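Local coordinates for protein porin (Pseudomonas aeruginosa, PDB 3T24) that forms a beta-barrel channel of the OprD family in the bacterial outer membrane, probably admitting small carboxylate-bearing solutes, at residues 49-54 with 103-108; 205-210 with 223-228; 211-216 with 247-252. One frame throughout, in Å; residues are numbered along the deposited sequence.

Contact 1. Residues 49-54 with 103-108; sequences YESGYT and TAKLRA. With SO4 (sulfate ion), chain H.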
loop_
_atom_site.group_PDB
_atom_site.type_symbol
_atom_site.label_atom_id
_atom_site.label_comp_id
_atom_site.label_asym_id
_atom_site.label_seq_id
_atom_site.Cartn_x
_atom_site.Cartn_y
_atom_site.Cartn_z
ATOM N N TYR A 49 -14.303 -5.682 14.569
ATOM C CA TYR A 49 -15.750 -5.581 14.645
ATOM C C TYR A 49 -16.286 -4.448 13.779
ATOM O O TYR A 49 -15.786 -3.317 13.817
ATOM C CB TYR A 49 -16.229 -5.433 16.101
ATOM C CG TYR A 49 -17.687 -5.029 16.218
ATOM C CD1 TYR A 49 -18.704 -5.973 16.132
ATOM C CD2 TYR A 49 -18.041 -3.700 16.397
ATOM C CE1 TYR A 49 -20.026 -5.605 16.220
ATOM C CE2 TYR A 49 -19.350 -3.323 16.490
ATOM C CZ TYR A 49 -20.342 -4.276 16.405
ATOM O OH TYR A 49 -21.645 -3.875 16.503
ATOM N N GLU A 50 -17.302 -4.756 12.984
ATOM C CA GLU A 50 -17.969 -3.717 12.206
ATOM C C GLU A 50 -19.489 -3.825 12.373
ATOM O O GLU A 50 -20.107 -4.823 11.990
ATOM C CB GLU A 50 -17.572 -3.800 10.734
ATOM C CG GLU A 50 -16.067 -3.644 10.467
ATOM C CD GLU A 50 -15.255 -4.886 10.792
ATOM O OE1 GLU A 50 -15.718 -6.014 10.511
ATOM O OE2 GLU A 50 -14.141 -4.735 11.334
ATOM N N SER A 51 -20.098 -2.815 12.972
ATOM C CA SER A 51 -21.548 -2.845 13.099
ATOM C C SER A 51 -22.125 -2.533 11.729
ATOM O O SER A 51 -21.411 -2.056 10.838
ATOM C CB SER A 51 -22.031 -1.795 14.089
ATOM O OG SER A 51 -22.257 -0.559 13.420
ATOM N N GLY A 52 -23.405 -2.816 11.561
ATOM C CA GLY A 52 -24.173 -2.271 10.454
ATOM C C GLY A 52 -24.594 -0.854 10.801
ATOM O O GLY A 52 -23.989 -0.218 11.669
ATOM N N TYR A 53 -25.625 -0.360 10.127
ATOM C CA TYR A 53 -26.150 0.978 10.391
ATOM C C TYR A 53 -27.560 0.940 10.981
ATOM O O TYR A 53 -28.410 0.162 10.532
ATOM C CB TYR A 53 -26.150 1.817 9.111
ATOM C CG TYR A 53 -24.763 2.264 8.708
ATOM C CD1 TYR A 53 -24.182 3.401 9.281
ATOM C CD2 TYR A 53 -24.023 1.537 7.784
ATOM C CE1 TYR A 53 -22.916 3.804 8.941
ATOM C CE2 TYR A 53 -22.734 1.940 7.426
ATOM C CZ TYR A 53 -22.195 3.076 7.999
ATOM O OH TYR A 53 -20.921 3.475 7.651
ATOM N N THR A 54 -27.798 1.775 11.989
ATOM C CA THR A 54 -29.148 1.958 12.504
ATOM C C THR A 54 -30.039 2.518 11.395
ATOM O O THR A 54 -29.576 3.232 10.509
ATOM C CB THR A 54 -29.197 2.888 13.752
ATOM O OG1 THR A 54 -28.696 4.195 13.425
ATOM C CG2 THR A 54 -28.391 2.297 14.907
ATOM N N THR A 103 -14.139 3.639 15.629
ATOM C CA THR A 103 -14.520 4.536 14.559
ATOM C C THR A 103 -16.024 4.726 14.602
ATOM O O THR A 103 -16.773 3.750 14.557
ATOM C CB THR A 103 -14.159 3.948 13.188
ATOM O OG1 THR A 103 -12.811 3.475 13.208
ATOM C CG2 THR A 103 -14.321 4.996 12.085
ATOM N N ALA A 104 -16.469 5.977 14.684
ATOM C CA ALA A 104 -17.891 6.272 14.543
ATOM C C ALA A 104 -18.223 6.399 13.068
ATOM O O ALA A 104 -17.465 7.004 12.314
ATOM C CB ALA A 104 -18.264 7.546 15.283
ATOM N N LYS A 105 -19.352 5.825 12.668
ATOM C CA LYS A 105 -19.800 5.855 11.286
ATOM C C LYS A 105 -21.163 6.526 11.172
ATOM O O LYS A 105 -22.106 6.168 11.905
ATOM C CB LYS A 105 -19.945 4.434 10.726
ATOM C CG LYS A 105 -18.810 3.518 11.021
ATOM C CD LYS A 105 -18.843 2.295 10.116
ATOM C CE LYS A 105 -19.930 1.329 10.503
ATOM N NZ LYS A 105 -19.573 -0.048 10.068
ATOM N N LEU A 106 -21.265 7.468 10.235
ATOM C CA LEU A 106 -22.540 8.085 9.864
ATOM C C LEU A 106 -22.803 7.888 8.387
ATOM O O LEU A 106 -21.893 7.982 7.569
ATOM C CB LEU A 106 -22.573 9.578 10.196
ATOM C CG LEU A 106 -22.702 9.897 11.680
ATOM C CD1 LEU A 106 -21.540 9.288 12.412
ATOM C CD2 LEU A 106 -22.730 11.385 11.902
ATOM N N ARG A 107 -24.051 7.599 8.048
ATOM C CA ARG A 107 -24.428 7.364 6.668
ATOM C C ARG A 107 -25.783 8.005 6.377
ATOM O O ARG A 107 -26.775 7.691 7.024
ATOM C CB ARG A 107 -24.482 5.855 6.380
ATOM C CG ARG A 107 -24.995 5.489 4.979
ATOM C CD ARG A 107 -24.451 4.143 4.495
ATOM N NE ARG A 107 -25.276 2.938 4.702
ATOM C CZ ARG A 107 -26.450 2.854 5.337
ATOM N NH1 ARG A 107 -27.018 3.922 5.896
ATOM N NH2 ARG A 107 -27.064 1.671 5.413
ATOM N N ALA A 108 -25.815 8.916 5.412
ATOM C CA ALA A 108 -27.073 9.388 4.841
ATOM C C ALA A 108 -27.070 9.141 3.339
ATOM O O ALA A 108 -26.096 9.438 2.649
ATOM C CB ALA A 108 -27.281 10.859 5.132
HETATM S S SO4 H . -18.949 0.240 6.265
HETATM O O1 SO4 H . -18.948 -0.734 5.166
HETATM O O2 SO4 H . -19.856 -0.234 7.311
HETATM O O3 SO4 H . -17.605 0.357 6.827
HETATM O O4 SO4 H . -19.357 1.559 5.777
#

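Contact 2. Residues 205-210 with 223-228; sequences LSTSYH and LGLVHT. With C8E ((hydroxyethyloxy)tri(ethyloxy)octane), chain M; C8E ((hydroxyethyloxy)tri(ethyloxy)octane), chain L; C8E ((hydroxyethyloxy)tri(ethyloxy)octane), chain J.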
loop_
_atom_site.group_PDB
_atom_site.type_symbol
_atom_site.label_atom_id
_atom_site.label_comp_id
_atom_site.label_asym_id
_atom_site.label_seq_id
_atom_site.Cartn_x
_atom_site.Cartn_y
_atom_site.Cartn_z
ATOM N N LEU A 205 -13.758 2.147 -18.517
ATOM C CA LEU A 205 -12.874 3.305 -18.460
ATOM C C LEU A 205 -13.194 4.253 -17.314
ATOM O O LEU A 205 -14.258 4.866 -17.274
ATOM C CB LEU A 205 -12.946 4.096 -19.767
ATOM C CG LEU A 205 -12.202 5.434 -19.740
ATOM C CD1 LEU A 205 -10.699 5.190 -19.711
ATOM C CD2 LEU A 205 -12.591 6.292 -20.937
ATOM N N SER A 206 -12.260 4.406 -16.387
ATOM C CA SER A 206 -12.451 5.427 -15.375
ATOM C C SER A 206 -11.253 6.338 -15.301
ATOM O O SER A 206 -10.137 5.947 -15.636
ATOM C CB SER A 206 -12.755 4.806 -14.013
ATOM O OG SER A 206 -11.777 3.843 -13.684
ATOM N N THR A 207 -11.496 7.569 -14.877
ATOM C CA THR A 207 -10.408 8.482 -14.581
ATOM C C THR A 207 -10.589 8.998 -13.165
ATOM O O THR A 207 -11.698 8.967 -12.612
ATOM C CB THR A 207 -10.352 9.658 -15.569
ATOM O OG1 THR A 207 -11.450 10.556 -15.333
ATOM C CG2 THR A 207 -10.412 9.142 -16.988
ATOM N N SER A 208 -9.492 9.464 -12.582
ATOM C CA SER A 208 -9.516 9.981 -11.230
ATOM C C SER A 208 -8.623 11.204 -11.077
ATOM O O SER A 208 -7.619 11.357 -11.767
ATOM C CB SER A 208 -9.090 8.894 -10.252
ATOM O OG SER A 208 -7.774 8.464 -10.533
ATOM N N TYR A 209 -9.012 12.075 -10.160
ATOM C CA TYR A 209 -8.222 13.234 -9.787
ATOM C C TYR A 209 -8.191 13.305 -8.246
ATOM O O TYR A 209 -9.222 13.352 -7.591
ATOM C CB TYR A 209 -8.816 14.498 -10.433
ATOM C CG TYR A 209 -8.144 15.799 -10.070
ATOM C CD1 TYR A 209 -7.050 16.258 -10.777
ATOM C CD2 TYR A 209 -8.620 16.582 -9.038
ATOM C CE1 TYR A 209 -6.438 17.454 -10.457
ATOM C CE2 TYR A 209 -8.015 17.779 -8.707
ATOM C CZ TYR A 209 -6.924 18.210 -9.422
ATOM O OH TYR A 209 -6.314 19.401 -9.105
ATOM N N HIS A 210 -6.998 13.283 -7.670
ATOM C CA HIS A 210 -6.869 13.300 -6.225
ATOM C C HIS A 210 -5.853 14.334 -5.786
ATOM O O HIS A 210 -4.819 14.507 -6.426
ATOM C CB HIS A 210 -6.476 11.901 -5.697
ATOM C CG HIS A 210 -7.570 10.890 -5.855
ATOM N ND1 HIS A 210 -8.480 10.630 -4.859
ATOM C CD2 HIS A 210 -7.929 10.128 -6.912
ATOM C CE1 HIS A 210 -9.349 9.727 -5.289
ATOM N NE2 HIS A 210 -9.040 9.411 -6.534
ATOM N N LEU A 223 -3.258 12.288 -10.977
ATOM C CA LEU A 223 -4.237 11.981 -12.014
ATOM C C LEU A 223 -4.140 10.520 -12.402
ATOM O O LEU A 223 -3.056 9.962 -12.477
ATOM C CB LEU A 223 -4.051 12.860 -13.245
ATOM C CG LEU A 223 -4.537 14.311 -13.212
ATOM C CD1 LEU A 223 -3.715 15.123 -12.239
ATOM C CD2 LEU A 223 -4.440 14.920 -14.604
ATOM N N GLY A 224 -5.285 9.900 -12.632
ATOM C CA GLY A 224 -5.316 8.508 -13.015
ATOM C C GLY A 224 -6.289 8.240 -14.140
ATOM O O GLY A 224 -7.263 8.979 -14.340
ATOM N N LEU A 225 -6.005 7.174 -14.878
ATOM C CA LEU A 225 -6.817 6.727 -15.996
ATOM C C LEU A 225 -6.641 5.226 -15.997
ATOM O O LEU A 225 -5.529 4.733 -16.116
ATOM C CB LEU A 225 -6.297 7.340 -17.303
ATOM C CG LEU A 225 -6.741 6.956 -18.729
ATOM C CD1 LEU A 225 -6.873 5.433 -18.946
ATOM C CD2 LEU A 225 -8.020 7.689 -19.159
ATOM N N VAL A 226 -7.733 4.495 -15.834
ATOM C CA VAL A 226 -7.669 3.041 -15.865
ATOM C C VAL A 226 -8.584 2.501 -16.961
ATOM O O VAL A 226 -9.776 2.781 -16.985
ATOM C CB VAL A 226 -8.051 2.433 -14.495
ATOM C CG1 VAL A 226 -8.155 0.921 -14.577
ATOM C CG2 VAL A 226 -7.040 2.844 -13.443
ATOM N N HIS A 227 -8.021 1.731 -17.878
ATOM C CA HIS A 227 -8.810 1.202 -18.981
ATOM C C HIS A 227 -8.636 -0.307 -19.077
ATOM O O HIS A 227 -7.515 -0.809 -19.177
ATOM C CB HIS A 227 -8.397 1.874 -20.292
ATOM C CG HIS A 227 -9.259 1.508 -21.462
ATOM N ND1 HIS A 227 -10.595 1.842 -21.536
ATOM C CD2 HIS A 227 -8.974 0.842 -22.604
ATOM C CE1 HIS A 227 -11.095 1.397 -22.673
ATOM N NE2 HIS A 227 -10.132 0.784 -23.340
ATOM N N THR A 228 -9.746 -1.033 -19.019
ATOM C CA THR A 228 -9.702 -2.473 -19.220
ATOM C C THR A 228 -10.332 -2.782 -20.568
ATOM O O THR A 228 -11.424 -2.311 -20.873
ATOM C CB THR A 228 -10.411 -3.246 -18.097
ATOM O OG1 THR A 228 -9.705 -3.056 -16.861
ATOM C CG2 THR A 228 -10.437 -4.729 -18.418
HETATM C C1 C8E M . -7.169 12.142 -17.029
HETATM C C2 C8E M . -7.609 12.735 -15.690
HETATM C C3 C8E M . -9.036 13.270 -15.776
HETATM C C4 C8E M . -9.428 13.964 -14.471
HETATM C C5 C8E M . -10.380 15.145 -14.690
HETATM C C6 C8E M . -11.257 15.407 -13.465
HETATM C C7 C8E M . -12.599 14.673 -13.506
HETATM C C8 C8E M . -12.474 13.153 -13.571
HETATM O O9 C8E M . -12.609 12.695 -12.246
HETATM C C10 C8E M . -13.853 13.089 -11.721
HETATM C C11 C8E M . -13.722 13.728 -10.340
HETATM O O12 C8E M . -13.131 15.007 -10.483
HETATM C C6 C8E L . -11.515 13.325 -19.166
HETATM C C7 C8E L . -11.519 12.680 -20.549
HETATM C C8 C8E L . -12.582 11.592 -20.598
HETATM O O9 C8E L . -13.379 11.735 -21.753
HETATM C C10 C8E L . -13.148 10.665 -22.640
HETATM C C11 C8E L . -14.300 9.682 -22.459
HETATM O O12 C8E L . -14.364 8.789 -23.555
HETATM C C13 C8E L . -14.848 7.512 -23.189
HETATM C C14 C8E L . -14.692 6.570 -24.376
HETATM O O15 C8E L . -13.430 5.939 -24.380
HETATM C C16 C8E L . -13.618 4.574 -24.678
HETATM C C17 C8E L . -14.591 4.005 -23.649
HETATM O O18 C8E L . -15.033 2.737 -24.087
HETATM C C19 C8E L . -13.981 1.809 -23.976
HETATM C C20 C8E L . -14.425 0.522 -23.280
HETATM O O21 C8E L . -13.872 -0.597 -23.958
HETATM C C1 C8E J . -10.751 19.175 5.585
HETATM C C2 C8E J . -10.519 18.500 4.234
HETATM C C3 C8E J . -9.856 19.470 3.261
HETATM C C4 C8E J . -9.915 19.014 1.803
HETATM C C5 C8E J . -9.121 19.958 0.888
HETATM C C6 C8E J . -9.987 20.724 -0.132
HETATM C C7 C8E J . -9.216 21.162 -1.387
HETATM C C8 C8E J . -8.816 22.641 -1.437
HETATM O O9 C8E J . -7.560 22.819 -2.103
HETATM C C10 C8E J . -7.631 23.026 -3.521
HETATM C C11 C8E J . -7.268 21.747 -4.283
HETATM O O12 C8E J . -8.324 20.809 -4.130
HETATM C C13 C8E J . -8.379 19.776 -5.104
HETATM C C14 C8E J . -9.809 19.555 -5.620
HETATM O O15 C8E J . -10.376 18.323 -5.197
HETATM C C16 C8E J . -10.708 17.435 -6.250
HETATM C C17 C8E J . -12.217 17.184 -6.335
HETATM O O18 C8E J . -12.525 16.270 -7.374
#

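Contact 3. Residues 211-216 with 247-252; sequences YGKLDN and TDDGSS. With C8E ((hydroxyethyloxy)tri(ethyloxy)octane), chain J.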
loop_
_atom_site.group_PDB
_atom_site.type_symbol
_atom_site.label_atom_id
_atom_site.label_comp_id
_atom_site.label_asym_id
_atom_site.label_seq_id
_atom_site.Cartn_x
_atom_site.Cartn_y
_atom_site.Cartn_z
ATOM N N TYR A 211 -6.183 15.003 -4.684
ATOM C CA TYR A 211 -5.339 15.980 -4.032
ATOM C C TYR A 211 -5.017 15.554 -2.605
ATOM O O TYR A 211 -5.889 15.100 -1.865
ATOM C CB TYR A 211 -6.083 17.300 -3.974
ATOM C CG TYR A 211 -5.408 18.397 -3.176
ATOM C CD1 TYR A 211 -4.435 19.218 -3.760
ATOM C CD2 TYR A 211 -5.775 18.647 -1.854
ATOM C CE1 TYR A 211 -3.830 20.249 -3.042
ATOM C CE2 TYR A 211 -5.181 19.667 -1.125
ATOM C CZ TYR A 211 -4.209 20.469 -1.730
ATOM O OH TYR A 211 -3.624 21.491 -1.019
ATOM N N GLY A 212 -3.764 15.723 -2.219
ATOM C CA GLY A 212 -3.343 15.505 -0.851
ATOM C C GLY A 212 -2.333 16.552 -0.403
ATOM O O GLY A 212 -1.432 16.933 -1.153
ATOM N N LYS A 213 -2.474 17.011 0.834
ATOM C CA LYS A 213 -1.523 17.949 1.400
ATOM C C LYS A 213 -1.077 17.558 2.800
ATOM O O LYS A 213 -1.858 17.578 3.744
ATOM C CB LYS A 213 -2.104 19.368 1.408
ATOM C CG LYS A 213 -1.128 20.412 1.927
ATOM C CD LYS A 213 -1.800 21.764 2.055
ATOM C CE LYS A 213 -1.360 22.432 3.337
ATOM N NZ LYS A 213 -2.292 23.506 3.726
ATOM N N LEU A 214 0.189 17.195 2.939
ATOM C CA LEU A 214 0.760 16.988 4.259
ATOM C C LEU A 214 1.278 18.349 4.725
ATOM O O LEU A 214 2.289 18.853 4.221
ATOM C CB LEU A 214 1.874 15.949 4.222
ATOM C CG LEU A 214 2.482 15.570 5.573
ATOM C CD1 LEU A 214 1.408 14.977 6.545
ATOM C CD2 LEU A 214 3.678 14.606 5.401
ATOM N N ASP A 215 0.579 18.954 5.674
ATOM C CA ASP A 215 0.849 20.347 5.998
ATOM C C ASP A 215 2.341 20.582 6.252
ATOM O O ASP A 215 2.990 19.821 6.988
ATOM C CB ASP A 215 -0.007 20.812 7.179
ATOM C CG ASP A 215 -0.195 22.310 7.215
ATOM O OD1 ASP A 215 -0.266 22.953 6.144
ATOM O OD2 ASP A 215 -0.269 22.855 8.329
ATOM N N ASN A 216 2.860 21.636 5.612
ATOM C CA ASN A 216 4.269 22.039 5.686
ATOM C C ASN A 216 5.258 21.171 4.897
ATOM O O ASN A 216 6.397 21.593 4.635
ATOM C CB ASN A 216 4.729 22.238 7.142
ATOM C CG ASN A 216 3.939 23.337 7.844
ATOM O OD1 ASN A 216 3.662 24.392 7.263
ATOM N ND2 ASN A 216 3.543 23.082 9.081
ATOM N N THR A 247 4.655 19.143 -4.819
ATOM C CA THR A 247 5.262 20.449 -4.708
ATOM C C THR A 247 5.418 20.718 -3.216
ATOM O O THR A 247 4.727 20.113 -2.396
ATOM C CB THR A 247 4.347 21.472 -5.396
ATOM O OG1 THR A 247 5.115 22.274 -6.283
ATOM C CG2 THR A 247 3.615 22.352 -4.398
ATOM N N ASP A 248 6.329 21.597 -2.834
ATOM C CA ASP A 248 6.584 21.767 -1.411
ATOM C C ASP A 248 5.516 22.633 -0.723
ATOM O O ASP A 248 4.748 23.312 -1.387
ATOM C CB ASP A 248 7.967 22.372 -1.204
ATOM C CG ASP A 248 7.971 23.840 -1.445
ATOM O OD1 ASP A 248 7.658 24.580 -0.485
ATOM O OD2 ASP A 248 8.260 24.241 -2.594
ATOM N N ASP A 249 5.468 22.607 0.606
ATOM C CA ASP A 249 4.483 23.399 1.350
ATOM C C ASP A 249 5.146 24.332 2.374
ATOM O O ASP A 249 4.630 24.535 3.471
ATOM C CB ASP A 249 3.443 22.495 2.040
ATOM C CG ASP A 249 2.221 23.278 2.537
ATOM O OD1 ASP A 249 1.824 24.234 1.841
ATOM O OD2 ASP A 249 1.665 22.956 3.618
ATOM N N GLY A 250 6.300 24.881 2.015
ATOM C CA GLY A 250 6.941 25.894 2.828
ATOM C C GLY A 250 8.154 25.442 3.629
ATOM O O GLY A 250 9.014 26.237 3.956
ATOM N N SER A 251 8.243 24.164 3.965
ATOM C CA SER A 251 9.318 23.754 4.853
ATOM C C SER A 251 10.057 22.526 4.359
ATOM O O SER A 251 10.801 21.930 5.121
ATOM C CB SER A 251 8.803 23.540 6.279
ATOM O OG SER A 251 8.312 24.754 6.843
ATOM N N SER A 252 9.865 22.178 3.081
ATOM C CA SER A 252 10.668 21.143 2.419
ATOM C C SER A 252 11.161 21.636 1.066
ATOM O O SER A 252 10.944 22.778 0.719
ATOM C CB SER A 252 9.855 19.874 2.196
ATOM O OG SER A 252 8.893 20.082 1.183
HETATM C C1 C8E J . -10.751 19.175 5.585
HETATM C C2 C8E J . -10.519 18.500 4.234
HETATM C C3 C8E J . -9.856 19.470 3.261
HETATM C C4 C8E J . -9.915 19.014 1.803
HETATM C C5 C8E J . -9.121 19.958 0.888
HETATM C C6 C8E J . -9.987 20.724 -0.132
HETATM C C7 C8E J . -9.216 21.162 -1.387
HETATM C C8 C8E J . -8.816 22.641 -1.437
HETATM O O9 C8E J . -7.560 22.819 -2.103
HETATM C C10 C8E J . -7.631 23.026 -3.521
HETATM C C11 C8E J . -7.268 21.747 -4.283
HETATM O O12 C8E J . -8.324 20.809 -4.130
HETATM C C13 C8E J . -8.379 19.776 -5.104
HETATM C C14 C8E J . -9.809 19.555 -5.620
HETATM O O15 C8E J . -10.376 18.323 -5.197
HETATM C C16 C8E J . -10.708 17.435 -6.250
HETATM C C17 C8E J . -12.217 17.184 -6.335
HETATM O O18 C8E J . -12.525 16.270 -7.374
#

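Contact 1. Residues 49-54 with 103-108
Y53 and R107 make the close-packed half of this contact. The guanidinium of R107 lies over one face of the Y53 ring, the two planes 23° apart and their centres separated by 4.2 Å. NE of R107 comes within 3.6 Å of CD2 of Y53, while CB of the same arginine supplies a CH-pi contact over the same ring, 3.9 Å from its centroid. With CG anti to the backbone N (chi1 175°), the arginine chain runs along the ring and, bent at chi3, lays CB over one part of it and the guanidinium over another. K105 crosses Y53 at about a right angle, its CB only 3.4 Å from the tyrosine OH.

Toward S51 the packing thins to a single polar link. NZ of K105 donates to the carbonyl O of S51 at 2.8 Å, tilted 25° from the carbonyl plane, and the side chains of these two residues come no closer than 4.2 Å between OG of S51 and CE of K105. A sulfate, most likely picked up during crystallisation, links NZ of K105 to the phenol of Y53: its O2 takes a hydrogen bond from the lysine, and its O4, lying in the plane of the Y53 ring at its edge, accepts from the tyrosine OH at 3.1 Å. K114 NZ binds the same ion, and D63 makes a salt bridge with K105. The charge of the lysine ammonium is probably largely balanced by the D63 carboxylate and the sulfate, which would keep it protonated, and the chemistry is consistent with a small patch able to hold an anion on the barrel wall.

Contact 2. Residues 205-210 with 223-228
The shortest polar bond between these strands runs from N of V226 to O of S206, 2.8 Å long and nearly straight, with 171° at the hydrogen. N of S206 returns the bond to O of V226. Two residues along each strand, S208 and G224 pair in the same reciprocal way: N of S208 to O of G224 and N of G224 to O of S208 are both 2.9 Å. OG of S208 rests 3.5 Å from CA of G224, filling the place beside a residue without a side chain.

The opposite face of the sheet carries L205, T207, Y209, L223, L225 and H227. CD2 of L225 touches both CG2 of T207, at 3.5 Å, and CD1 of L205; Y209 and L223 run alongside each other, CD1 of the ring 3.8 Å from CD1 of the leucine. ND1 of H227 faces CB of L205, which meets the imidazole at its edge. T207 turns its hydroxyl to W201, and Y209 bonds through OH to H221. Detergent chains run over this face: C8 of one C8E lies 3.3 Å from OG1 of T207, and another reaches L205 and H227. Antiparallel pairing with a detergent-coated side is typical of a hairpin in a transmembrane porin barrel.

Contact 3. Residues 211-216 with 247-252
OD2 of D249 is the atom on which N216 and K213 converge. The backbone N of N216 donates to it at 2.7 Å, approaching on the anti side of the carboxylate and 20° out of its plane. CE of K213 also packs on this oxygen, at 3.1 Å, whereas the ammonium itself stays farther off, NZ to OD2 being a long salt bridge of 4.0 Å. The extended start of the lysine chain (chi1 -177°) carries it out to D249, where it comes across the aspartate side chain nearly square on.

NZ of K213 has a nearer partner in its own segment, OD1 of D215 at 3.2 Å. That brings two acceptors together, for OD1 of D215 lies equally close, 3.2 Å, to OD2 of D249, their carboxylates turned 47° apart. The lysine ammonium beside them probably offsets part of this repulsion, and the proximity of the two acids may raise the pKa of one of them.

Farther along, O of N216 takes a weak bond from N of S251, and CA of N216 points its hydrogen at the carbonyl O of D249. The turn bearing D249 is set by D248, whose OD1 accepts from N of G250 through its anti lone pair at 2.9 Å. S252 OG binds O of F217, tying this turn to the one between strands 205-214 and 218-230, and K219 packs against D249. Where strands 205-214 and 235-248 run out, an Asx turn thus shapes residues 248-250, while the K213–D215–D249 salt-bridge network and the bond from N216 N to D249 OD2 link neighbouring turns at one rim of the porin barrel.

Overall arrangement
All three contacts belong to the wall of one antiparallel beta barrel. Contacts 2 and 3 share strand 205-214: residues 205-210 pair with strand 218-230 in contact 2, and the same strand runs on into 211-216, which meets the end of strand 235-248 in contact 3. Their centres are 24 Å apart, and one C8E molecule (chain J) spans the join, touching Y209 in the first and lying over the ring of Y211 in the second. Contact 1 stands elsewhere on the wall, its nearest atoms about 18 Å from contact 2 and about 19 Å from contact 3. It holds the sulfate, while the other two meet detergent.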